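Local coordinates for PLP-Dependent L-Arginine Hydroxylase MppP (Streptomyces wadayamensis, PDB 6C92), which hydroxylates L-arginine with the help of pyridoxal 5'-phosphate and belongs to an aminotransferase family of PLP enzymes, at residues A[82-87]-A[230-235]; A[88-93]-A[214-219]; A[94-99]-A[245-250]. All coordinates share one frame; numbering follows the deposited sequence.

Contact 1. Residues A[82-87]-A[230-235]; sequences GRVLSC and AGLLVF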
loop_
_atom_site.group_PDB
_atom_site.type_symbol
_atom_site.label_atom_id
_atom_site.label_comp_id
_atom_site.label_asym_id
_atom_site.label_seq_id
_atom_site.Cartn_x
_atom_site.Cartn_y
_atom_site.Cartn_z
ATOM N N GLY A 82 -13.148 12.128 4.490
ATOM C CA GLY A 82 -12.558 11.373 5.577
ATOM C C GLY A 82 -13.314 10.138 6.003
ATOM O O GLY A 82 -12.783 9.359 6.809
ATOM N N ARG A 83 -14.538 9.941 5.513
ATOM C CA ARG A 83 -15.299 8.752 5.848
ATOM C C ARG A 83 -14.952 7.573 4.948
ATOM O O ARG A 83 -15.205 6.409 5.313
ATOM C CB ARG A 83 -16.798 9.073 5.763
ATOM C CG ARG A 83 -17.303 10.002 6.906
ATOM C CD ARG A 83 -17.246 9.313 8.281
ATOM N NE ARG A 83 -17.976 8.040 8.279
ATOM C CZ ARG A 83 -19.300 7.928 8.290
ATOM N NH1 ARG A 83 -20.073 9.014 8.311
ATOM N NH2 ARG A 83 -19.859 6.727 8.238
ATOM N N VAL A 84 -14.425 7.860 3.766
ATOM C CA VAL A 84 -13.935 6.852 2.835
ATOM C C VAL A 84 -12.436 7.061 2.746
ATOM O O VAL A 84 -11.990 8.106 2.261
ATOM C CB VAL A 84 -14.580 6.979 1.447
ATOM C CG1 VAL A 84 -13.981 5.963 0.525
ATOM C CG2 VAL A 84 -16.107 6.794 1.539
ATOM N N LEU A 85 -11.673 6.074 3.206
ATOM C CA LEU A 85 -10.217 6.144 3.241
ATOM C C LEU A 85 -9.649 5.386 2.042
ATOM O O LEU A 85 -9.837 4.167 1.919
ATOM C CB LEU A 85 -9.700 5.581 4.557
ATOM C CG LEU A 85 -10.214 6.258 5.847
ATOM C CD1 LEU A 85 -9.662 5.506 7.086
ATOM C CD2 LEU A 85 -9.881 7.726 5.882
ATOM N N SER A 86 -8.970 6.113 1.156
ATOM C CA SER A 86 -8.416 5.523 -0.053
ATOM C C SER A 86 -7.059 4.930 0.272
ATOM O O SER A 86 -6.158 5.654 0.699
ATOM C CB SER A 86 -8.274 6.579 -1.163
ATOM O OG SER A 86 -9.552 7.108 -1.500
ATOM N N CYS A 87 -6.915 3.634 0.030
ATOM C CA CYS A 87 -5.718 2.865 0.329
ATOM C C CYS A 87 -5.076 2.348 -0.956
ATOM O O CYS A 87 -5.739 2.187 -1.986
ATOM C CB CYS A 87 -6.065 1.668 1.234
ATOM S SG CYS A 87 -6.936 2.150 2.756
ATOM N N ALA A 230 -7.402 1.320 -6.025
ATOM C CA ALA A 230 -7.473 1.672 -4.620
ATOM C C ALA A 230 -8.378 0.699 -3.902
ATOM O O ALA A 230 -9.369 0.224 -4.467
ATOM C CB ALA A 230 -8.002 3.082 -4.415
ATOM N N GLY A 231 -8.027 0.407 -2.655
ATOM C CA GLY A 231 -8.986 -0.124 -1.710
ATOM C C GLY A 231 -9.627 1.054 -0.994
ATOM O O GLY A 231 -8.975 2.053 -0.720
ATOM N N LEU A 232 -10.915 0.937 -0.719
ATOM C CA LEU A 232 -11.670 2.006 -0.079
ATOM C C LEU A 232 -12.194 1.477 1.245
ATOM O O LEU A 232 -13.054 0.593 1.272
ATOM C CB LEU A 232 -12.798 2.472 -0.986
ATOM C CG LEU A 232 -12.724 3.542 -2.058
ATOM C CD1 LEU A 232 -11.343 3.836 -2.596
ATOM C CD2 LEU A 232 -13.717 3.187 -3.136
ATOM N N LEU A 233 -11.659 1.993 2.336
ATOM C CA LEU A 233 -12.032 1.560 3.671
ATOM C C LEU A 233 -13.074 2.539 4.181
ATOM O O LEU A 233 -12.772 3.723 4.374
ATOM C CB LEU A 233 -10.791 1.535 4.570
ATOM C CG LEU A 233 -10.837 1.078 6.014
ATOM C CD1 LEU A 233 -11.345 -0.275 6.090
ATOM C CD2 LEU A 233 -9.393 1.101 6.527
ATOM N N VAL A 234 -14.293 2.054 4.378
ATOM C CA VAL A 234 -15.426 2.877 4.793
ATOM C C VAL A 234 -15.875 2.372 6.151
ATOM O O VAL A 234 -15.902 1.160 6.378
ATOM C CB VAL A 234 -16.581 2.790 3.764
ATOM C CG1 VAL A 234 -17.564 3.899 3.980
ATOM C CG2 VAL A 234 -16.035 2.792 2.322
ATOM N N PHE A 235 -16.229 3.279 7.062
ATOM C CA PHE A 235 -16.526 2.852 8.424
ATOM C C PHE A 235 -17.643 3.700 9.012
ATOM O O PHE A 235 -17.833 4.861 8.636
ATOM C CB PHE A 235 -15.264 2.939 9.313
ATOM C CG PHE A 235 -14.654 4.297 9.322
ATOM C CD1 PHE A 235 -15.098 5.281 10.193
ATOM C CD2 PHE A 235 -13.677 4.623 8.388
ATOM C CE1 PHE A 235 -14.553 6.566 10.160
ATOM C CE2 PHE A 235 -13.133 5.890 8.348
ATOM C CZ PHE A 235 -13.568 6.867 9.234
#

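Contact 2. Residues A[88-93]-A[214-219]; sequences YSSSVS and VVIEDT. With EQJ ((E)-N~2~-({3-hydroxy-2-methyl-5-[(phosphonooxy)methyl]pyridin-4-yl}methylidene)-L-arginine), chain E.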
loop_
_atom_site.group_PDB
_atom_site.type_symbol
_atom_site.label_atom_id
_atom_site.label_comp_id
_atom_site.label_asym_id
_atom_site.label_seq_id
_atom_site.Cartn_x
_atom_site.Cartn_y
_atom_site.Cartn_z
ATOM N N TYR A 88 -3.789 1.994 -0.869
ATOM C CA TYR A 88 -3.081 1.501 -2.051
ATOM C C TYR A 88 -3.747 0.259 -2.625
ATOM O O TYR A 88 -3.654 0.001 -3.832
ATOM C CB TYR A 88 -1.630 1.181 -1.716
ATOM C CG TYR A 88 -0.842 2.336 -1.226
ATOM C CD1 TYR A 88 -0.656 3.474 -2.020
ATOM C CD2 TYR A 88 -0.252 2.301 0.031
ATOM C CE1 TYR A 88 0.104 4.542 -1.578
ATOM C CE2 TYR A 88 0.502 3.373 0.495
ATOM C CZ TYR A 88 0.665 4.495 -0.309
ATOM O OH TYR A 88 1.417 5.561 0.113
ATOM N N SER A 89 -4.336 -0.567 -1.773
ATOM C CA SER A 89 -4.980 -1.793 -2.191
ATOM C C SER A 89 -5.980 -2.179 -1.120
ATOM O O SER A 89 -5.895 -1.716 0.013
ATOM C CB SER A 89 -3.983 -2.921 -2.370
ATOM O OG SER A 89 -3.559 -3.374 -1.091
ATOM N N SER A 90 -6.860 -3.117 -1.479
ATOM C CA SER A 90 -7.788 -3.716 -0.521
ATOM C C SER A 90 -7.055 -4.499 0.565
ATOM O O SER A 90 -7.505 -4.544 1.723
ATOM C CB SER A 90 -8.772 -4.649 -1.266
ATOM O OG SER A 90 -9.660 -5.226 -0.345
ATOM N N SER A 91 -5.926 -5.121 0.222
ATOM C CA SER A 91 -5.154 -5.824 1.248
ATOM C C SER A 91 -4.555 -4.842 2.247
ATOM O O SER A 91 -4.400 -5.183 3.424
ATOM C CB SER A 91 -4.039 -6.659 0.609
ATOM O OG SER A 91 -4.557 -7.705 -0.197
ATOM N N VAL A 92 -4.176 -3.637 1.792
ATOM C CA VAL A 92 -3.709 -2.634 2.744
ATOM C C VAL A 92 -4.868 -2.220 3.640
ATOM O O VAL A 92 -4.717 -2.125 4.858
ATOM C CB VAL A 92 -3.071 -1.440 2.025
ATOM C CG1 VAL A 92 -2.797 -0.307 2.989
ATOM C CG2 VAL A 92 -1.782 -1.863 1.287
ATOM N N SER A 93 -6.055 -2.009 3.056
ATOM C CA SER A 93 -7.247 -1.770 3.879
ATOM C C SER A 93 -7.436 -2.878 4.914
ATOM O O SER A 93 -7.783 -2.611 6.080
ATOM C CB SER A 93 -8.498 -1.671 2.999
ATOM O OG SER A 93 -8.368 -0.710 1.956
ATOM N N VAL A 214 -17.748 -1.807 8.972
ATOM C CA VAL A 214 -16.641 -1.459 8.083
ATOM C C VAL A 214 -16.906 -2.150 6.762
ATOM O O VAL A 214 -17.283 -3.321 6.743
ATOM C CB VAL A 214 -15.268 -1.904 8.642
ATOM C CG1 VAL A 214 -14.190 -1.676 7.600
ATOM C CG2 VAL A 214 -14.894 -1.135 9.883
ATOM N N VAL A 215 -16.717 -1.438 5.650
ATOM C CA VAL A 215 -16.766 -2.045 4.326
ATOM C C VAL A 215 -15.432 -1.761 3.633
ATOM O O VAL A 215 -14.957 -0.614 3.625
ATOM C CB VAL A 215 -17.941 -1.507 3.480
ATOM C CG1 VAL A 215 -17.969 -2.161 2.097
ATOM C CG2 VAL A 215 -19.284 -1.702 4.187
ATOM N N ILE A 216 -14.842 -2.786 3.039
ATOM C CA ILE A 216 -13.674 -2.615 2.179
ATOM C C ILE A 216 -14.118 -2.799 0.738
ATOM O O ILE A 216 -14.391 -3.921 0.305
ATOM C CB ILE A 216 -12.542 -3.588 2.541
ATOM C CG1 ILE A 216 -12.038 -3.289 3.937
ATOM C CG2 ILE A 216 -11.397 -3.503 1.557
ATOM C CD1 ILE A 216 -11.196 -4.347 4.516
ATOM N N GLU A 217 -14.182 -1.702 -0.009
ATOM C CA GLU A 217 -14.406 -1.749 -1.444
ATOM C C GLU A 217 -13.051 -1.856 -2.140
ATOM O O GLU A 217 -11.998 -1.626 -1.539
ATOM C CB GLU A 217 -15.153 -0.505 -1.945
ATOM C CG GLU A 217 -16.421 -0.097 -1.179
ATOM C CD GLU A 217 -17.699 -0.734 -1.706
ATOM O OE1 GLU A 217 -18.771 -0.439 -1.127
ATOM O OE2 GLU A 217 -17.648 -1.509 -2.684
ATOM N N ASP A 218 -13.081 -2.213 -3.420
ATOM C CA ASP A 218 -11.847 -2.411 -4.168
ATOM C C ASP A 218 -12.141 -2.090 -5.617
ATOM O O ASP A 218 -13.113 -2.608 -6.170
ATOM C CB ASP A 218 -11.372 -3.861 -4.039
ATOM C CG ASP A 218 -10.048 -4.125 -4.720
ATOM O OD1 ASP A 218 -9.346 -3.164 -5.123
ATOM O OD2 ASP A 218 -9.711 -5.331 -4.839
ATOM N N THR A 219 -11.321 -1.240 -6.233
ATOM C CA THR A 219 -11.479 -1.033 -7.676
ATOM C C THR A 219 -10.657 -2.006 -8.497
ATOM O O THR A 219 -10.840 -2.075 -9.716
ATOM C CB THR A 219 -11.079 0.385 -8.084
ATOM O OG1 THR A 219 -9.642 0.539 -7.990
ATOM C CG2 THR A 219 -11.793 1.424 -7.201
HETATM C C01 EQJ E . -12.084 -10.862 -1.709
HETATM C C02 EQJ E . -10.721 -10.197 -1.881
HETATM C C04 EQJ E . -9.278 -8.486 -1.187
HETATM C C05 EQJ E . -8.310 -8.921 -2.076
HETATM C C06 EQJ E . -6.933 -8.179 -2.154
HETATM C C12 EQJ E . -8.542 -10.065 -2.895
HETATM C C13 EQJ E . -7.467 -10.513 -3.896
HETATM C C15 EQJ E . -6.880 -11.781 -5.969
HETATM C C16 EQJ E . -5.382 -11.401 -5.760
HETATM C C17 EQJ E . -4.620 -11.916 -4.517
HETATM C C18 EQJ E . -3.233 -11.223 -4.490
HETATM C C20 EQJ E . -2.460 -10.690 -2.085
HETATM C C23 EQJ E . -7.092 -13.272 -6.251
HETATM C C26 EQJ E . -9.786 -10.692 -2.798
HETATM N N03 EQJ E . -10.456 -9.140 -1.119
HETATM N N14 EQJ E . -7.777 -11.323 -4.890
HETATM N N19 EQJ E . -2.482 -11.569 -3.274
HETATM N N21 EQJ E . -3.226 -9.494 -2.165
HETATM N N22 EQJ E . -1.788 -10.997 -0.990
HETATM O O07 EQJ E . -6.774 -7.648 -3.452
HETATM O O09 EQJ E . -4.328 -7.993 -4.170
HETATM O O10 EQJ E . -5.577 -5.909 -4.865
HETATM O O11 EQJ E . -4.862 -6.296 -2.511
HETATM O O24 EQJ E . -8.148 -13.815 -5.906
HETATM O O25 EQJ E . -6.240 -13.963 -6.856
HETATM O O27 EQJ E . -10.079 -11.787 -3.574
HETATM P P08 EQJ E . -5.309 -6.954 -3.786
HETATM O O HOH W 1 -6.827 -3.691 -4.195
#

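Contact 3. Residues A[94-99]-A[245-250]; sequences MEILAR and KIYSDI. With EGV ((4S)-5-carbamimidamido-4-hydroxy-2-oxopentanoic acid), chain F.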
loop_
_atom_site.group_PDB
_atom_site.type_symbol
_atom_site.label_atom_id
_atom_site.label_comp_id
_atom_site.label_asym_id
_atom_site.label_seq_id
_atom_site.Cartn_x
_atom_site.Cartn_y
_atom_site.Cartn_z
ATOM N N MET A 94 -7.234 -4.132 4.500
ATOM C CA MET A 94 -7.458 -5.277 5.382
ATOM C C MET A 94 -6.408 -5.338 6.492
ATOM O O MET A 94 -6.721 -5.680 7.649
ATOM C CB MET A 94 -7.457 -6.561 4.540
ATOM C CG MET A 94 -7.713 -7.800 5.350
ATOM S SD MET A 94 -9.483 -7.845 5.859
ATOM C CE MET A 94 -9.358 -8.590 7.477
ATOM N N GLU A 95 -5.173 -4.970 6.173
ATOM C CA GLU A 95 -4.141 -4.899 7.200
ATOM C C GLU A 95 -4.505 -3.843 8.239
ATOM O O GLU A 95 -4.335 -4.053 9.448
ATOM C CB GLU A 95 -2.793 -4.604 6.540
ATOM C CG GLU A 95 -1.616 -4.334 7.481
ATOM C CD GLU A 95 -1.121 -5.581 8.199
ATOM O OE1 GLU A 95 -1.711 -6.658 7.983
ATOM O OE2 GLU A 95 -0.109 -5.490 8.955
ATOM N N ILE A 96 -4.978 -2.685 7.783
ATOM C CA ILE A 96 -5.427 -1.645 8.710
ATOM C C ILE A 96 -6.564 -2.169 9.581
ATOM O O ILE A 96 -6.577 -1.993 10.804
ATOM C CB ILE A 96 -5.845 -0.396 7.913
ATOM C CG1 ILE A 96 -4.621 0.219 7.246
ATOM C CG2 ILE A 96 -6.593 0.651 8.824
ATOM C CD1 ILE A 96 -4.959 1.195 6.151
ATOM N N LEU A 97 -7.546 -2.808 8.961
ATOM C CA LEU A 97 -8.673 -3.339 9.723
ATOM C C LEU A 97 -8.231 -4.410 10.722
ATOM O O LEU A 97 -8.642 -4.395 11.885
ATOM C CB LEU A 97 -9.711 -3.899 8.758
ATOM C CG LEU A 97 -10.877 -4.579 9.462
ATOM C CD1 LEU A 97 -11.581 -3.624 10.396
ATOM C CD2 LEU A 97 -11.863 -5.142 8.451
ATOM N N ALA A 98 -7.412 -5.370 10.276
ATOM C CA ALA A 98 -6.946 -6.425 11.169
ATOM C C ALA A 98 -6.197 -5.833 12.358
ATOM O O ALA A 98 -6.437 -6.205 13.513
ATOM C CB ALA A 98 -6.048 -7.395 10.415
ATOM N N ARG A 99 -5.279 -4.911 12.090
ATOM C CA ARG A 99 -4.535 -4.299 13.179
ATOM C C ARG A 99 -5.458 -3.535 14.099
ATOM O O ARG A 99 -5.250 -3.511 15.319
ATOM C CB ARG A 99 -3.461 -3.369 12.636
ATOM C CG ARG A 99 -2.195 -4.126 12.389
ATOM C CD ARG A 99 -1.067 -3.651 13.301
ATOM N NE ARG A 99 -0.394 -2.606 12.568
ATOM C CZ ARG A 99 -0.305 -1.341 12.921
ATOM N NH1 ARG A 99 -0.788 -0.893 14.076
ATOM N NH2 ARG A 99 0.336 -0.535 12.094
ATOM N N LYS A 245 -6.569 6.269 12.671
ATOM C CA LYS A 245 -5.208 6.441 13.178
ATOM C C LYS A 245 -4.225 5.519 12.462
ATOM O O LYS A 245 -3.159 5.953 12.004
ATOM C CB LYS A 245 -5.180 6.194 14.688
ATOM C CG LYS A 245 -3.778 6.257 15.346
ATOM C CD LYS A 245 -3.102 7.629 15.273
ATOM C CE LYS A 245 -1.825 7.681 16.164
ATOM N NZ LYS A 245 -0.529 7.333 15.483
ATOM N N ILE A 246 -4.559 4.230 12.356
ATOM C CA ILE A 246 -3.616 3.317 11.737
ATOM C C ILE A 246 -3.503 3.592 10.246
ATOM O O ILE A 246 -2.409 3.497 9.679
ATOM C CB ILE A 246 -4.002 1.859 12.071
ATOM C CG1 ILE A 246 -3.819 1.626 13.569
ATOM C CG2 ILE A 246 -3.192 0.872 11.238
ATOM C CD1 ILE A 246 -4.313 0.266 14.050
ATOM N N TYR A 247 -4.596 3.986 9.588
ATOM C CA TYR A 247 -4.497 4.441 8.211
ATOM C C TYR A 247 -3.455 5.557 8.085
ATOM O O TYR A 247 -2.582 5.517 7.207
ATOM C CB TYR A 247 -5.864 4.909 7.705
ATOM C CG TYR A 247 -5.837 5.595 6.335
ATOM C CD1 TYR A 247 -5.613 6.977 6.227
ATOM C CD2 TYR A 247 -6.058 4.874 5.164
ATOM C CE1 TYR A 247 -5.577 7.619 4.987
ATOM C CE2 TYR A 247 -6.049 5.524 3.897
ATOM C CZ TYR A 247 -5.792 6.879 3.832
ATOM O OH TYR A 247 -5.775 7.493 2.605
ATOM N N SER A 248 -3.535 6.553 8.964
ATOM C CA SER A 248 -2.607 7.683 8.887
ATOM C C SER A 248 -1.175 7.299 9.254
ATOM O O SER A 248 -0.229 7.989 8.833
ATOM C CB SER A 248 -3.136 8.831 9.760
ATOM O OG SER A 248 -2.995 8.581 11.147
ATOM N N ASP A 249 -0.979 6.227 10.025
ATOM C CA ASP A 249 0.376 5.710 10.214
ATOM C C ASP A 249 0.933 5.131 8.915
ATOM O O ASP A 249 2.150 5.154 8.673
ATOM C CB ASP A 249 0.390 4.624 11.282
ATOM C CG ASP A 249 0.027 5.132 12.678
ATOM O OD1 ASP A 249 0.137 6.339 12.974
ATOM O OD2 ASP A 249 -0.380 4.285 13.496
ATOM N N ILE A 250 0.067 4.613 8.059
ATOM C CA ILE A 250 0.550 3.959 6.859
ATOM C C ILE A 250 0.633 4.925 5.687
ATOM O O ILE A 250 1.578 4.837 4.905
ATOM C CB ILE A 250 -0.303 2.719 6.531
ATOM C CG1 ILE A 250 -0.051 1.672 7.629
ATOM C CG2 ILE A 250 0.054 2.163 5.172
ATOM C CD1 ILE A 250 -0.923 0.479 7.554
HETATM C C10 EGV F . 7.238 13.487 5.270
HETATM C C02 EGV F . 3.485 10.595 4.747
HETATM C C03 EGV F . 2.740 8.661 6.170
HETATM C C06 EGV F . 4.576 11.545 5.183
HETATM C C07 EGV F . 5.685 11.683 4.172
HETATM C C09 EGV F . 6.916 12.025 4.992
HETATM N N01 EGV F . 2.807 10.082 5.927
HETATM N N04 EGV F . 2.151 8.181 7.171
HETATM N N05 EGV F . 3.354 7.757 5.233
HETATM O O11 EGV F . 8.376 13.697 5.627
HETATM O O12 EGV F . 6.377 14.407 5.177
HETATM O O13 EGV F . 7.602 11.169 5.474
HETATM O O HOH W 2 0.583 1.837 13.847
#

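Contact 1. Residues A[82-87]-A[230-235]
Leu85 and Leu233 form a hydrogen-bonded pair between the antiparallel strands 84-87 and 231-235. Leu85 N gives to Leu233 O at 2.8 Å, and Leu233 N returns the bond to Leu85 O at 2.9 Å. Cys87 and Gly231 also pair, but the bond from Gly231 N to Cys87 O is bent (139°). Strand 84-87 is one of the two outermost strands of the large mixed sheet within this chain. The tight part lies on both faces of this ladder. On one face the Val84 side chain lies across Leu232, with Val84 CG1 3.8 Å from Leu232 CG, and His65 and Phe69 of helix 57-71 cover both side chains. On the other, Leu85 CG lies at the edge of the Phe235 ring, with Leu85 CD1 3.7 Å from Phe235 CE2. The end at Gly82 and Arg83 is partly open to solvent. There the Arg83 chain bends at chi2 (-67°) and chi3 (-55°) toward the Phe235 carbonyl. Phe235 O lies close to the guanidinium plane, 2.8 Å from Arg83 NH2 and 3.2 Å from Arg83 NE. Backbone bonds and apolar groups thus hold the interior, while a two-nitrogen clamp on one carbonyl ties down the partly exposed end.

Contact 2. Residues A[88-93]-A[214-219]
Ser90 carries OG opposite its backbone N (chi1 180°), which brings the hydroxyl against Ile216 of strand 213-218. Ile216 turns CG1 beside its backbone N (chi1 -64°), which puts CG2 anti to it, and CG2 is the branch that comes closest to Ser90 and Ser93. Ser90 OG is 3.1 Å from Ile216 CG2, a tight fit. Ser93 CB touches the same methyl, 3.7 Å from Ile216 CG2. The Asp218 carboxylate lies against Ser90, with Ser90 CB 3.7 Å from Asp218 CG. No partner for Ser90 OG is found in the model, although the atom is buried. A water joins the two segments where they do not bond directly. It accepts from Ser90 N at 2.8 Å, and it donates both to Asp218 OD1 and to phosphate oxygen O10 of the bound EQJ, the aldimine of the cofactor with L-arginine. This is the phosphate-binding corner of the fold type I PLP enzymes, where the first turn of a helix meets the phosphate. Ser89 is the N-cap: its OG takes the Val92 N bond at 3.0 Å. The helix start probably favours the phosphate electrostatically. Ser91 OG donates to EQJ O11 at 2.7 Å, and Ser91 N gives a second, longer bond to the same oxygen. Ser91 OG also accepts from EQJ N21, in the guanidinium of the substrate part, so one hydroxyl links the phosphate to the guanidinium; Asn117 ND2 bonds to it too. Asp218 OD1 is further held by Gly220 N, and Asp218 OD2 by Ser190 and a salt bridge to Lys221. Lys221 and Asn160 also bind EQJ, and Ser248 O of the neighbouring subunit bonds to it as well.

Contact 3. Residues A[94-99]-A[245-250]
The guanidinium of Arg99 has Ile246 CG2 over one face, 3.7 Å above the plane and displaced toward the rim. Here helices 90-102 and 243-250 pack on each other, with their segment axes 9.5 Å apart at an angle of 133°. A water sits at the guanidinium edge, in plane. It accepts from Arg99 NH2 at 3.0 Å and donates to Asp249 OD2, so it bridges the opposite charges. The other flat group, the Tyr247 ring, is met obliquely by Ile96, with Ile96 CD1 4.0 Å from Tyr247 CD2. Ile96 and Ile246 run antiparallel alongside one another, with Ile96 CG2 4.2 Å from Ile246 CG2. Ile96 CG1 is 3.7 Å from Ile250 CD1, the tip of that side chain. Tyr247 CG stands opposite its backbone N (chi1 172°), and the ring leads off toward strand 84-87, where its hydroxyl bonds to Ser86 O. The charged end of Arg99 has firmer partners across the dimer: it forms a salt bridge with Glu95 of the neighbouring subunit, and Glu95 here pairs with Arg99 there. The C-terminal end of helix 243-250 also touches a bound EGV, a hydroxylated keto acid held mainly by the neighbouring subunit. Its N05 makes a weak bond to Ile250 O at 3.4 Å. Within the helix, Lys245 NZ reaches the syn lone pair of Asp249 OD1 at 2.8 Å.

How the contacts relate
From the N terminus, the chain runs through 82-87, 88-93 and 94-99 without a break: an edge strand, then the start and middle of helix 90-102. The second partners come much later. Residues 214-219 return first and close contact 2, which is nested inside the loop closed by contact 1 at 230-235. Residues 245-250 arrive last, so contact 3 crosses both. Strands 213-218 and 231-235 are neighbours in the large sheet, so contacts 1 and 2 share it. Contacts 2 and 3 share helix 90-102. Leu233 packs on Ile96, joining contact 1 to contact 3. Together they tie the sheet edge, the phosphate-binding helix and helix 243-250 near the subunit interface.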